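Local coordinates for cytosolic iron-sulfur protein assembly protein 1 (Saccharomyces cerevisiae, PDB 2HES) that acts as an essential WD40 beta-propeller component of the cytosolic iron-sulfur protein assembly machinery, needed for maturation of extramitochondrial iron-sulfur proteins, and interacts with NAR1, at residues I61-W66 and K111-S116; E188-L193 and D235-V240; V200-F205 and V253-W258. All coordinates share one frame; numbering follows the deposited sequence.

Contact 1 of 3, residues I61-W66 and K111-S116; sequences IRSVAW and KGVAWS
W115 turns the edge of its indole to the backbone of strand 61-66, and NE1 gives a hydrogen bond of 3.0 Å to A65 O. That oxygen lies almost in the ring plane, but the donor stands 60° out of the carbonyl plane, off the lone pairs; the N-H also points somewhat wide of the oxygen, bending the bond. W115 CG lies anti to its own carbonyl carbon (chi1 -64°), which swings the five-membered ring toward strand 61-66; CD1 packs on the methyl of A65, CB to CD1 3.8 Å, and also comes close to W66 O. A phenylalanine here, having no N-H, would probably weaken this tie between the blades, leaving A65 O without a donor from strand 111-115.

Two residues before A65, S63 OG lies anti to the backbone N (chi1 -167°); the hydroxyl reaches straight across and accepts a hydrogen bond from V113 N, 2.9 Å from OG. Serine suits the place because it is short: its CB sits only 3.5 Å from G112 CA, a tight fit against a residue with no side chain. The CG2 methyl of V113 fills the space between S63 and A65, 4.0 Å from A65 CB.

At the other end R62 CG comes 3.3 Å from K111 O, and the bend at chi2 turns the rest of the chain so that the same oxygen stands over one guanidinium face, toward its rim. R62 NE and K111 NZ both donate to one water, and K111 NZ has a salt bridge to D155, which probably eases the two like charges.

Nearly parallel, the strands are the innermost ones of neighbouring blades. Side-chain hydroxyl and indole groups thus satisfy buried backbone polar atoms where no backbone ladder exists, joining blades without merging their sheets.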
ATOM      1  N   ILE A  61      12.939  -0.032   6.931  1.00 33.17           N
ATOM      2  CA  ILE A  61      12.043  -0.940   6.219  1.00 32.04           C
ATOM      3  C   ILE A  61      10.827  -0.137   5.801  1.00 31.37           C
ATOM      4  O   ILE A  61       9.936   0.134   6.605  1.00 31.90           O
ATOM      5  CB  ILE A  61      11.595  -2.144   7.064  1.00 33.23           C
ATOM      6  CG1 ILE A  61      12.790  -2.934   7.612  1.00 32.58           C
ATOM      7  CG2 ILE A  61      10.702  -3.092   6.225  1.00 30.80           C
ATOM      8  CD1 ILE A  61      13.762  -3.451   6.576  1.00 36.38           C
ATOM      9  N   ARG A  62      10.817   0.261   4.532  1.00 29.13           N
ATOM     10  CA  ARG A  62       9.864   1.235   4.045  1.00 27.80           C
ATOM     11  C   ARG A  62       8.566   0.550   3.622  1.00 25.93           C
ATOM     12  O   ARG A  62       7.504   1.190   3.563  1.00 26.68           O
ATOM     13  CB  ARG A  62      10.505   2.047   2.890  1.00 27.31           C
ATOM     14  CG  ARG A  62       9.599   3.107   2.221  1.00 30.55           C
ATOM     15  CD  ARG A  62       9.198   4.248   3.195  1.00 30.48           C
ATOM     16  NE  ARG A  62       8.363   5.244   2.523  1.00 34.71           N
ATOM     17  CZ  ARG A  62       7.065   5.082   2.295  1.00 35.28           C
ATOM     18  NH1 ARG A  62       6.471   3.945   2.664  1.00 35.18           N
ATOM     19  NH2 ARG A  62       6.370   6.029   1.662  1.00 35.61           N
ATOM     20  N   SER A  63       8.644  -0.755   3.368  1.00 24.89           N
ATOM     21  CA  SER A  63       7.504  -1.498   2.814  1.00 23.36           C
ATOM     22  C   SER A  63       7.554  -2.999   3.111  1.00 21.95           C
ATOM     23  O   SER A  63       8.585  -3.627   3.015  1.00 22.87           O
ATOM     24  CB  SER A  63       7.442  -1.304   1.298  1.00 23.99           C
ATOM     25  OG  SER A  63       6.204  -1.760   0.802  1.00 24.34           O
ATOM     26  N   VAL A  64       6.419  -3.540   3.517  1.00 21.68           N
ATOM     27  CA  VAL A  64       6.300  -4.994   3.747  1.00 20.51           C
ATOM     28  C   VAL A  64       5.020  -5.455   3.078  1.00 19.47           C
ATOM     29  O   VAL A  64       4.016  -4.742   3.089  1.00 19.34           O
ATOM     30  CB  VAL A  64       6.279  -5.390   5.261  1.00 20.99           C
ATOM     31  CG1 VAL A  64       7.632  -5.109   5.933  1.00 20.55           C
ATOM     32  CG2 VAL A  64       5.116  -4.719   6.030  1.00 21.75           C
ATOM     33  N   ALA A  65       5.050  -6.644   2.481  1.00 18.45           N
ATOM     34  CA  ALA A  65       3.826  -7.198   1.920  1.00 17.07           C
ATOM     35  C   ALA A  65       3.858  -8.723   1.916  1.00 17.52           C
ATOM     36  O   ALA A  65       4.872  -9.319   1.489  1.00 18.83           O
ATOM     37  CB  ALA A  65       3.659  -6.720   0.504  1.00 16.13           C
ATOM     38  N   TRP A  66       2.708  -9.304   2.257  1.00 17.50           N
ATOM     39  CA  TRP A  66       2.521 -10.745   2.247  1.00 20.01           C
ATOM     40  C   TRP A  66       2.185 -11.228   0.838  1.00 22.44           C
ATOM     41  O   TRP A  66       1.351 -10.623   0.131  1.00 20.70           O
ATOM     42  CB  TRP A  66       1.355 -11.117   3.144  1.00 21.64           C
ATOM     43  CG  TRP A  66       1.574 -10.921   4.598  1.00 21.06           C
ATOM     44  CD1 TRP A  66       1.098  -9.907   5.350  1.00 23.48           C
ATOM     45  CD2 TRP A  66       2.306 -11.779   5.493  1.00 23.51           C
ATOM     46  NE1 TRP A  66       1.466 -10.062   6.670  1.00 23.35           N
ATOM     47  CE2 TRP A  66       2.205 -11.211   6.788  1.00 24.85           C
ATOM     48  CE3 TRP A  66       3.013 -12.973   5.333  1.00 22.96           C
ATOM     49  CZ2 TRP A  66       2.799 -11.794   7.917  1.00 24.86           C
ATOM     50  CZ3 TRP A  66       3.600 -13.562   6.460  1.00 24.15           C
ATOM     51  CH2 TRP A  66       3.485 -12.976   7.730  1.00 23.21           C
ATOM     52  N   LYS A 111      11.095   1.964  -2.080  1.00 27.84           N
ATOM     53  CA  LYS A 111       9.961   2.607  -1.395  1.00 25.93           C
ATOM     54  C   LYS A 111       8.745   1.711  -1.212  1.00 24.92           C
ATOM     55  O   LYS A 111       7.911   1.960  -0.344  1.00 23.49           O
ATOM     56  CB  LYS A 111       9.469   3.850  -2.145  1.00 26.12           C
ATOM     57  CG  LYS A 111      10.445   5.012  -2.271  1.00 26.68           C
ATOM     58  CD  LYS A 111      11.004   5.434  -0.892  1.00 29.58           C
ATOM     59  CE  LYS A 111      12.013   6.545  -1.056  1.00 27.10           C
ATOM     60  NZ  LYS A 111      11.322   7.833  -1.326  1.00 28.66           N
ATOM     61  N   GLY A 112       8.602   0.691  -2.064  1.00 23.53           N
ATOM     62  CA  GLY A 112       7.457  -0.174  -1.964  1.00 20.51           C
ATOM     63  C   GLY A 112       7.659  -1.573  -2.516  1.00 20.08           C
ATOM     64  O   GLY A 112       8.470  -1.790  -3.442  1.00 19.93           O
ATOM     65  N   VAL A 113       6.923  -2.500  -1.932  1.00 19.16           N
ATOM     66  CA  VAL A 113       6.824  -3.879  -2.478  1.00 17.74           C
ATOM     67  C   VAL A 113       5.368  -4.285  -2.509  1.00 17.07           C
ATOM     68  O   VAL A 113       4.587  -3.927  -1.597  1.00 17.01           O
ATOM     69  CB  VAL A 113       7.674  -4.928  -1.674  1.00 18.21           C
ATOM     70  CG1 VAL A 113       9.147  -4.537  -1.638  1.00 19.28           C
ATOM     71  CG2 VAL A 113       7.190  -5.060  -0.243  1.00 19.16           C
ATOM     72  N   ALA A 114       4.980  -5.072  -3.510  1.00 16.97           N
ATOM     73  CA  ALA A 114       3.591  -5.488  -3.626  1.00 16.51           C
ATOM     74  C   ALA A 114       3.516  -6.706  -4.525  1.00 17.20           C
ATOM     75  O   ALA A 114       4.226  -6.760  -5.565  1.00 17.02           O
ATOM     76  CB  ALA A 114       2.717  -4.369  -4.198  1.00 16.98           C
ATOM     77  N   TRP A 115       2.616  -7.625  -4.156  1.00 18.37           N
ATOM     78  CA  TRP A 115       2.451  -8.891  -4.877  1.00 18.54           C
ATOM     79  C   TRP A 115       1.176  -8.893  -5.741  1.00 20.02           C
ATOM     80  O   TRP A 115       0.113  -8.378  -5.331  1.00 19.84           O
ATOM     81  CB  TRP A 115       2.267 -10.047  -3.898  1.00 20.16           C
ATOM     82  CG  TRP A 115       3.403 -10.330  -3.033  1.00 21.23           C
ATOM     83  CD1 TRP A 115       3.705  -9.757  -1.830  1.00 20.20           C
ATOM     84  CD2 TRP A 115       4.422 -11.303  -3.295  1.00 21.20           C
ATOM     85  NE1 TRP A 115       4.861 -10.341  -1.318  1.00 22.69           N
ATOM     86  CE2 TRP A 115       5.317 -11.276  -2.215  1.00 21.94           C
ATOM     87  CE3 TRP A 115       4.647 -12.203  -4.345  1.00 25.11           C
ATOM     88  CZ2 TRP A 115       6.439 -12.111  -2.150  1.00 23.08           C
ATOM     89  CZ3 TRP A 115       5.771 -13.033  -4.290  1.00 21.26           C
ATOM     90  CH2 TRP A 115       6.650 -12.968  -3.200  1.00 22.56           C
ATOM     91  N   SER A 116       1.240  -9.551  -6.895  1.00 19.54           N
ATOM     92  CA  SER A 116       0.017  -9.849  -7.652  1.00 20.07           C
ATOM     93  C   SER A 116      -0.813 -10.870  -6.888  1.00 21.39           C
ATOM     94  O   SER A 116      -0.252 -11.636  -6.121  1.00 20.38           O
ATOM     95  CB  SER A 116       0.382 -10.378  -9.038  1.00 19.79           C
ATOM     96  OG  SER A 116       1.199 -11.541  -8.920  1.00 20.47           O
TER
HETATM   97  O   HOH W   1       9.100   8.014   0.949  1.00 17.54           O

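Contact 2 of 3, residues E188-L193 and D235-V240; sequences ECVAVL and DQQEWV
Q237 lays its side chain across V190, beginning with CB, 3.7 Å from V190 O. CG stands beside its own backbone N (chi1 -66°), and the chain, extended beyond it, carries the amide past a single methyl of the valine. CG lies 3.7 Å from V190 CG2 and CD 3.6 Å from it. At the tip, OE1 is 3.8 Å and NE2 4.0 Å from that same CG2. A long, flexible glutamine suits the place, its aliphatic part packing while the amide stays at the end. Its backbone N donates to V190 O at 2.8 Å, with an N-H...O angle of 166°. Q236 NE2 donates to a water oxygen 2.7 Å away rather than to V190 O, where the angle is poor, and this water gives a weak bond to C189 O.

Farther along, L193 CD2 presses on W239 CG at 3.3 Å, and CD1 makes a CH-pi contact over the five-membered ring, 10° off its normal.

Both strands are the outermost of their blades. L193 and W239 also meet L214 of strand 213-218, while Q237 reaches back to I179 of strand 177-183; the seam thus backs onto the third strand of one blade and the second of the next.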
ATOM      1  N   GLU A 188       4.096  -2.804 -19.925  1.00 24.01           N
ATOM      2  CA  GLU A 188       4.245  -1.417 -20.306  1.00 23.27           C
ATOM      3  C   GLU A 188       3.215  -0.563 -19.627  1.00 21.87           C
ATOM      4  O   GLU A 188       2.292  -1.100 -19.016  1.00 19.17           O
ATOM      5  CB  GLU A 188       4.162  -1.242 -21.811  1.00 25.45           C
ATOM      6  CG  GLU A 188       2.927  -1.812 -22.423  1.00 29.88           C
ATOM      7  CD  GLU A 188       2.956  -1.667 -23.930  1.00 35.96           C
ATOM      8  OE1 GLU A 188       3.528  -0.661 -24.411  1.00 40.57           O
ATOM      9  OE2 GLU A 188       2.413  -2.548 -24.624  1.00 38.22           O
ATOM     10  N   CYS A 189       3.394   0.754 -19.714  1.00 19.61           N
ATOM     11  CA  CYS A 189       2.473   1.702 -19.082  1.00 18.67           C
ATOM     12  C   CYS A 189       1.305   1.916 -20.028  1.00 18.86           C
ATOM     13  O   CYS A 189       1.519   2.239 -21.210  1.00 19.76           O
ATOM     14  CB  CYS A 189       3.189   3.049 -18.798  1.00 20.27           C
ATOM     15  SG  CYS A 189       2.046   4.214 -18.099  1.00 19.95           S
ATOM     16  N   VAL A 190       0.086   1.654 -19.551  1.00 17.39           N
ATOM     17  CA  VAL A 190      -1.105   1.787 -20.400  1.00 17.47           C
ATOM     18  C   VAL A 190      -1.956   3.008 -20.044  1.00 17.31           C
ATOM     19  O   VAL A 190      -2.913   3.370 -20.771  1.00 17.47           O
ATOM     20  CB  VAL A 190      -1.964   0.494 -20.413  1.00 18.67           C
ATOM     21  CG1 VAL A 190      -1.124  -0.629 -21.050  1.00 18.72           C
ATOM     22  CG2 VAL A 190      -2.442   0.146 -19.036  1.00 16.64           C
ATOM     23  N   ALA A 191      -1.583   3.680 -18.964  1.00 16.82           N
ATOM     24  CA  ALA A 191      -2.233   4.987 -18.658  1.00 15.33           C
ATOM     25  C   ALA A 191      -1.445   5.822 -17.685  1.00 16.44           C
ATOM     26  O   ALA A 191      -0.789   5.306 -16.808  1.00 16.35           O
ATOM     27  CB  ALA A 191      -3.648   4.728 -18.120  1.00 16.54           C
ATOM     28  N   VAL A 192      -1.513   7.133 -17.846  1.00 16.06           N
ATOM     29  CA  VAL A 192      -0.922   8.065 -16.924  1.00 17.08           C
ATOM     30  C   VAL A 192      -2.129   8.881 -16.410  1.00 16.90           C
ATOM     31  O   VAL A 192      -2.875   9.489 -17.218  1.00 17.31           O
ATOM     32  CB  VAL A 192       0.073   9.010 -17.616  1.00 18.59           C
ATOM     33  CG1 VAL A 192       0.695   9.933 -16.581  1.00 18.74           C
ATOM     34  CG2 VAL A 192       1.125   8.236 -18.430  1.00 19.28           C
ATOM     35  N   LEU A 193      -2.353   8.809 -15.108  1.00 17.11           N
ATOM     36  CA  LEU A 193      -3.430   9.505 -14.412  1.00 17.06           C
ATOM     37  C   LEU A 193      -2.909  10.867 -13.939  1.00 17.59           C
ATOM     38  O   LEU A 193      -2.232  10.961 -12.908  1.00 15.03           O
ATOM     39  CB  LEU A 193      -3.943   8.688 -13.222  1.00 17.32           C
ATOM     40  CG  LEU A 193      -4.541   7.305 -13.546  1.00 20.17           C
ATOM     41  CD1 LEU A 193      -5.120   6.560 -12.393  1.00 15.01           C
ATOM     42  CD2 LEU A 193      -5.579   7.478 -14.510  1.00 23.42           C
ATOM     43  N   ASP A 235      -4.529   0.197 -27.744  1.00 35.73           N
ATOM     44  CA  ASP A 235      -4.514  -0.779 -26.662  1.00 34.27           C
ATOM     45  C   ASP A 235      -4.025  -0.140 -25.353  1.00 31.23           C
ATOM     46  O   ASP A 235      -3.612  -0.813 -24.430  1.00 31.86           O
ATOM     47  CB  ASP A 235      -3.662  -1.986 -27.047  1.00 35.67           C
ATOM     48  CG  ASP A 235      -4.130  -3.261 -26.397  1.00 39.32           C
ATOM     49  OD1 ASP A 235      -5.052  -3.189 -25.551  1.00 46.64           O
ATOM     50  OD2 ASP A 235      -3.574  -4.338 -26.722  1.00 43.68           O
ATOM     51  N   GLN A 236      -4.074   1.177 -25.312  1.00 27.19           N
ATOM     52  CA  GLN A 236      -3.822   1.942 -24.111  1.00 24.10           C
ATOM     53  C   GLN A 236      -5.155   2.081 -23.408  1.00 22.20           C
ATOM     54  O   GLN A 236      -6.197   1.866 -24.038  1.00 21.65           O
ATOM     55  CB  GLN A 236      -3.362   3.320 -24.513  1.00 25.66           C
ATOM     56  CG  GLN A 236      -1.941   3.351 -25.106  1.00 26.40           C
ATOM     57  CD  GLN A 236      -0.910   3.373 -23.987  1.00 29.13           C
ATOM     58  OE1 GLN A 236      -0.211   2.410 -23.798  1.00 29.51           O
ATOM     59  NE2 GLN A 236      -0.884   4.458 -23.194  1.00 31.72           N
ATOM     60  N   GLN A 237      -5.123   2.463 -22.134  1.00 17.91           N
ATOM     61  CA  GLN A 237      -6.367   2.591 -21.360  1.00 16.57           C
ATOM     62  C   GLN A 237      -6.718   4.038 -21.167  1.00 16.68           C
ATOM     63  O   GLN A 237      -5.854   4.839 -20.792  1.00 16.41           O
ATOM     64  CB  GLN A 237      -6.217   1.943 -19.985  1.00 17.15           C
ATOM     65  CG  GLN A 237      -6.020   0.406 -20.047  1.00 15.59           C
ATOM     66  CD  GLN A 237      -6.011  -0.262 -18.682  1.00 17.01           C
ATOM     67  OE1 GLN A 237      -5.970   0.405 -17.647  1.00 15.88           O
ATOM     68  NE2 GLN A 237      -6.054  -1.620 -18.681  1.00 15.36           N
ATOM     69  N   GLU A 238      -7.987   4.361 -21.379  1.00 15.70           N
ATOM     70  CA  GLU A 238      -8.498   5.697 -21.126  1.00 18.00           C
ATOM     71  C   GLU A 238      -9.041   5.724 -19.718  1.00 18.38           C
ATOM     72  O   GLU A 238      -9.841   4.886 -19.342  1.00 17.99           O
ATOM     73  CB  GLU A 238      -9.582   6.052 -22.133  1.00 19.59           C
ATOM     74  CG  GLU A 238      -9.106   5.862 -23.574  1.00 24.84           C
ATOM     75  CD  GLU A 238      -9.965   6.557 -24.610  1.00 37.12           C
ATOM     76  OE1 GLU A 238     -10.980   7.218 -24.242  1.00 41.08           O
ATOM     77  OE2 GLU A 238      -9.631   6.428 -25.810  1.00 40.98           O
ATOM     78  N   TRP A 239      -8.600   6.699 -18.942  1.00 19.70           N
ATOM     79  CA  TRP A 239      -8.991   6.806 -17.544  1.00 19.09           C
ATOM     80  C   TRP A 239      -9.294   8.305 -17.250  1.00 19.16           C
ATOM     81  O   TRP A 239      -8.607   9.197 -17.820  1.00 18.23           O
ATOM     82  CB  TRP A 239      -7.807   6.213 -16.730  1.00 21.30           C
ATOM     83  CG  TRP A 239      -8.162   5.603 -15.523  1.00 25.00           C
ATOM     84  CD1 TRP A 239      -8.760   6.268 -14.516  1.00 26.51           C
ATOM     85  CD2 TRP A 239      -7.969   4.227 -15.043  1.00 18.85           C
ATOM     86  NE1 TRP A 239      -8.968   5.440 -13.463  1.00 28.33           N
ATOM     87  CE2 TRP A 239      -8.510   4.194 -13.740  1.00 19.91           C
ATOM     88  CE3 TRP A 239      -7.429   3.022 -15.583  1.00 18.20           C
ATOM     89  CZ2 TRP A 239      -8.521   3.060 -12.948  1.00 19.47           C
ATOM     90  CZ3 TRP A 239      -7.441   1.874 -14.766  1.00 18.99           C
ATOM     91  CH2 TRP A 239      -8.008   1.918 -13.467  1.00 18.80           C
ATOM     92  N   VAL A 240     -10.312   8.597 -16.428  1.00 17.58           N
ATOM     93  CA  VAL A 240     -10.587  10.006 -16.002  1.00 16.93           C
ATOM     94  C   VAL A 240     -10.744  10.045 -14.494  1.00 17.05           C
ATOM     95  O   VAL A 240     -11.025   9.031 -13.910  1.00 16.58           O
ATOM     96  CB  VAL A 240     -11.857  10.623 -16.647  1.00 16.63           C
ATOM     97  CG1 VAL A 240     -11.654  10.700 -18.175  1.00 19.14           C
ATOM     98  CG2 VAL A 240     -13.185   9.869 -16.181  1.00 17.26           C
TER
HETATM   99  O   HOH W   2       0.561   5.532 -21.204  1.00 46.39           O
HETATM  100  O   HOH W   3      -5.727   9.387 -17.475  1.00 31.93           O

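Contact 3 of 3, residues V200-F205 and V253-W258; sequences VWSSDF and VYNVAW
Strands of WD repeats 5 and 6, the innermost of two adjacent propeller blades, run side by side here, and W201 and Y254 meet at one end of the pair. The tyrosine sends its edge at the face of the tryptophan in a T-shaped stack: Y254 CD1 stands over the centre of the indole, 3.7 Å from W201 CE2, with the ring planes at 79°. Outside the pair, D219 holds W201 NE1 and E297 holds Y254 OH.

Next along the strands, S202 OG accepts a hydrogen bond from V256 N at 3.1 Å and shares a water with V253 O. The small serine can bring its hydroxyl this close to the backbone. Another water donates to both S203 O and V256 O, filling in where the strands do not pair directly.

D204 CG is anti to the backbone N (chi1 -160°), which carries OD2 across to W258 N at 2.8 Å, in an almost straight bond (177°) on the anti side of the carboxylate and somewhat out of its plane. OD1 keeps a salt bridge with K207, and W258 sets its ring edge against D204 O.

Serine and aspartate reaching from one inner strand to backbone N-H groups of the next form a blade-to-blade junction of the WD40 beta-propeller.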
ATOM      1  N   VAL A 200       1.827  11.901  -5.261  1.00 16.43           N
ATOM      2  CA  VAL A 200       0.820  10.889  -4.973  1.00 16.29           C
ATOM      3  C   VAL A 200       1.525   9.848  -4.101  1.00 16.07           C
ATOM      4  O   VAL A 200       2.507   9.258  -4.545  1.00 16.06           O
ATOM      5  CB  VAL A 200       0.267  10.250  -6.232  1.00 16.26           C
ATOM      6  CG1 VAL A 200      -0.941   9.390  -5.879  1.00 14.99           C
ATOM      7  CG2 VAL A 200      -0.104  11.331  -7.355  1.00 14.37           C
ATOM      8  N   TRP A 201       1.022   9.678  -2.887  1.00 15.22           N
ATOM      9  CA  TRP A 201       1.664   8.829  -1.852  1.00 17.12           C
ATOM     10  C   TRP A 201       1.241   7.390  -1.951  1.00 16.30           C
ATOM     11  O   TRP A 201       2.015   6.484  -1.582  1.00 18.07           O
ATOM     12  CB  TRP A 201       1.327   9.348  -0.444  1.00 16.99           C
ATOM     13  CG  TRP A 201       2.234  10.559  -0.103  1.00 19.41           C
ATOM     14  CD1 TRP A 201       1.930  11.874  -0.210  1.00 22.58           C
ATOM     15  CD2 TRP A 201       3.572  10.485   0.386  1.00 22.66           C
ATOM     16  NE1 TRP A 201       3.023  12.660   0.181  1.00 21.87           N
ATOM     17  CE2 TRP A 201       4.040  11.824   0.564  1.00 24.63           C
ATOM     18  CE3 TRP A 201       4.420   9.417   0.720  1.00 25.07           C
ATOM     19  CZ2 TRP A 201       5.341  12.116   1.037  1.00 24.10           C
ATOM     20  CZ3 TRP A 201       5.720   9.707   1.217  1.00 24.80           C
ATOM     21  CH2 TRP A 201       6.157  11.051   1.363  1.00 24.54           C
ATOM     22  N   SER A 202       0.027   7.168  -2.403  1.00 16.66           N
ATOM     23  CA  SER A 202      -0.506   5.783  -2.494  1.00 15.55           C
ATOM     24  C   SER A 202      -1.762   5.756  -3.300  1.00 15.46           C
ATOM     25  O   SER A 202      -2.400   6.790  -3.521  1.00 15.31           O
ATOM     26  CB  SER A 202      -0.770   5.186  -1.112  1.00 16.94           C
ATOM     27  OG  SER A 202      -1.929   5.768  -0.559  1.00 17.24           O
ATOM     28  N   SER A 203      -2.109   4.561  -3.745  1.00 14.98           N
ATOM     29  CA  SER A 203      -3.404   4.340  -4.403  1.00 15.69           C
ATOM     30  C   SER A 203      -3.937   2.967  -4.016  1.00 14.35           C
ATOM     31  O   SER A 203      -3.211   2.128  -3.391  1.00 14.50           O
ATOM     32  CB  SER A 203      -3.234   4.430  -5.908  1.00 17.17           C
ATOM     33  OG  SER A 203      -2.575   3.298  -6.436  1.00 18.66           O
ATOM     34  N   ASP A 204      -5.197   2.695  -4.355  1.00 14.26           N
ATOM     35  CA  ASP A 204      -5.765   1.329  -4.086  1.00 14.65           C
ATOM     36  C   ASP A 204      -6.886   1.135  -5.067  1.00 15.14           C
ATOM     37  O   ASP A 204      -7.633   2.088  -5.332  1.00 14.98           O
ATOM     38  CB  ASP A 204      -6.296   1.206  -2.657  1.00 15.59           C
ATOM     39  CG  ASP A 204      -6.428  -0.256  -2.181  1.00 17.52           C
ATOM     40  OD1 ASP A 204      -6.051  -1.181  -2.933  1.00 17.97           O
ATOM     41  OD2 ASP A 204      -6.911  -0.455  -1.048  1.00 18.99           O
ATOM     42  N   PHE A 205      -7.020  -0.084  -5.594  1.00 15.51           N
ATOM     43  CA  PHE A 205      -8.129  -0.368  -6.549  1.00 15.16           C
ATOM     44  C   PHE A 205      -9.475  -0.648  -5.882  1.00 16.31           C
ATOM     45  O   PHE A 205      -9.520  -1.150  -4.787  1.00 16.63           O
ATOM     46  CB  PHE A 205      -7.799  -1.572  -7.424  1.00 15.58           C
ATOM     47  CG  PHE A 205      -6.737  -1.312  -8.435  1.00 13.45           C
ATOM     48  CD1 PHE A 205      -7.089  -0.845  -9.723  1.00 12.07           C
ATOM     49  CD2 PHE A 205      -5.391  -1.516  -8.129  1.00 15.52           C
ATOM     50  CE1 PHE A 205      -6.142  -0.608 -10.681  1.00 16.97           C
ATOM     51  CE2 PHE A 205      -4.393  -1.259  -9.114  1.00 13.60           C
ATOM     52  CZ  PHE A 205      -4.794  -0.817 -10.393  1.00 14.37           C
ATOM     53  N   VAL A 253      -2.031  13.758   2.249  1.00 21.27           N
ATOM     54  CA  VAL A 253      -2.792  12.530   2.483  1.00 19.93           C
ATOM     55  C   VAL A 253      -1.811  11.384   2.219  1.00 19.31           C
ATOM     56  O   VAL A 253      -1.443  11.127   1.064  1.00 18.92           O
ATOM     57  CB  VAL A 253      -3.987  12.393   1.541  1.00 19.00           C
ATOM     58  CG1 VAL A 253      -4.718  11.099   1.853  1.00 16.98           C
ATOM     59  CG2 VAL A 253      -4.970  13.544   1.768  1.00 19.54           C
ATOM     60  N   TYR A 254      -1.315  10.746   3.287  1.00 18.42           N
ATOM     61  CA  TYR A 254      -0.221   9.816   3.117  1.00 18.41           C
ATOM     62  C   TYR A 254      -0.648   8.393   2.736  1.00 17.66           C
ATOM     63  O   TYR A 254       0.190   7.627   2.292  1.00 18.18           O
ATOM     64  CB  TYR A 254       0.572   9.700   4.425  1.00 18.71           C
ATOM     65  CG  TYR A 254       1.506  10.869   4.736  1.00 18.43           C
ATOM     66  CD1 TYR A 254       2.215  11.531   3.732  1.00 21.58           C
ATOM     67  CD2 TYR A 254       1.739  11.251   6.067  1.00 21.74           C
ATOM     68  CE1 TYR A 254       3.091  12.619   4.049  1.00 23.93           C
ATOM     69  CE2 TYR A 254       2.621  12.294   6.367  1.00 21.45           C
ATOM     70  CZ  TYR A 254       3.305  12.946   5.381  1.00 23.85           C
ATOM     71  OH  TYR A 254       4.180  13.997   5.746  1.00 23.51           O
ATOM     72  N   ASN A 255      -1.885   8.031   2.999  1.00 17.19           N
ATOM     73  CA  ASN A 255      -2.330   6.659   2.654  1.00 17.85           C
ATOM     74  C   ASN A 255      -3.848   6.561   2.431  1.00 18.73           C
ATOM     75  O   ASN A 255      -4.652   7.197   3.115  1.00 18.48           O
ATOM     76  CB  ASN A 255      -1.836   5.697   3.782  1.00 17.52           C
ATOM     77  CG  ASN A 255      -1.340   4.340   3.262  1.00 18.25           C
ATOM     78  OD1 ASN A 255      -1.786   3.313   3.726  1.00 18.88           O
ATOM     79  ND2 ASN A 255      -0.378   4.347   2.334  1.00 20.63           N
ATOM     80  N   VAL A 256      -4.244   5.748   1.457  1.00 16.94           N
ATOM     81  CA  VAL A 256      -5.633   5.411   1.266  1.00 15.61           C
ATOM     82  C   VAL A 256      -5.793   3.917   1.130  1.00 15.72           C
ATOM     83  O   VAL A 256      -4.855   3.214   0.687  1.00 17.48           O
ATOM     84  CB  VAL A 256      -6.227   6.103  -0.023  1.00 15.93           C
ATOM     85  CG1 VAL A 256      -6.214   7.612   0.102  1.00 17.53           C
ATOM     86  CG2 VAL A 256      -5.404   5.703  -1.254  1.00 15.16           C
ATOM     87  N   ALA A 257      -6.991   3.445   1.451  1.00 15.68           N
ATOM     88  CA  ALA A 257      -7.330   2.004   1.395  1.00 16.47           C
ATOM     89  C   ALA A 257      -8.785   1.831   1.043  1.00 16.90           C
ATOM     90  O   ALA A 257      -9.672   2.501   1.632  1.00 16.36           O
ATOM     91  CB  ALA A 257      -7.038   1.346   2.751  1.00 16.51           C
ATOM     92  N   TRP A 258      -9.043   0.969   0.068  1.00 16.68           N
ATOM     93  CA  TRP A 258     -10.369   0.792  -0.435  1.00 17.25           C
ATOM     94  C   TRP A 258     -10.773  -0.616  -0.062  1.00 18.89           C
ATOM     95  O   TRP A 258     -10.199  -1.601  -0.570  1.00 19.80           O
ATOM     96  CB  TRP A 258     -10.443   1.016  -1.942  1.00 16.97           C
ATOM     97  CG  TRP A 258     -11.843   1.395  -2.450  1.00 16.94           C
ATOM     98  CD1 TRP A 258     -13.059   1.077  -1.870  1.00 16.50           C
ATOM     99  CD2 TRP A 258     -12.152   2.045  -3.685  1.00 18.15           C
ATOM    100  NE1 TRP A 258     -14.095   1.566  -2.643  1.00 18.11           N
ATOM    101  CE2 TRP A 258     -13.568   2.153  -3.764  1.00 17.36           C
ATOM    102  CE3 TRP A 258     -11.372   2.606  -4.714  1.00 16.94           C
ATOM    103  CZ2 TRP A 258     -14.223   2.805  -4.829  1.00 16.82           C
ATOM    104  CZ3 TRP A 258     -12.020   3.239  -5.786  1.00 17.46           C
ATOM    105  CH2 TRP A 258     -13.441   3.337  -5.828  1.00 16.87           C
TER
HETATM  106  O   HOH W   4      -2.184   8.589  -0.188  1.00 21.71           O
HETATM  107  O   HOH W   5      -2.741   1.986  -0.729  1.00 24.22           O

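In the fold
From the N terminus, contact 1 comes first: the chain leaves strand 61-66, completes the rest of its blade and returns beside it at 111-116, closing its loop before the others open. Contact 2 opens at 188-193, on the outer strand of the blade that starts at 156-161; the chain then enters the next blade at 200-205, which opens contact 3. Contact 2 closes at 235-240 and contact 3 at 253-258, so these two cross. Contacts 1 and 3 tie inner strands near the propeller's centre and touch where R62 packs on W201. Contact 2 ties outer strands, meeting contact 3 through W239 and F205 and lying apart from contact 1.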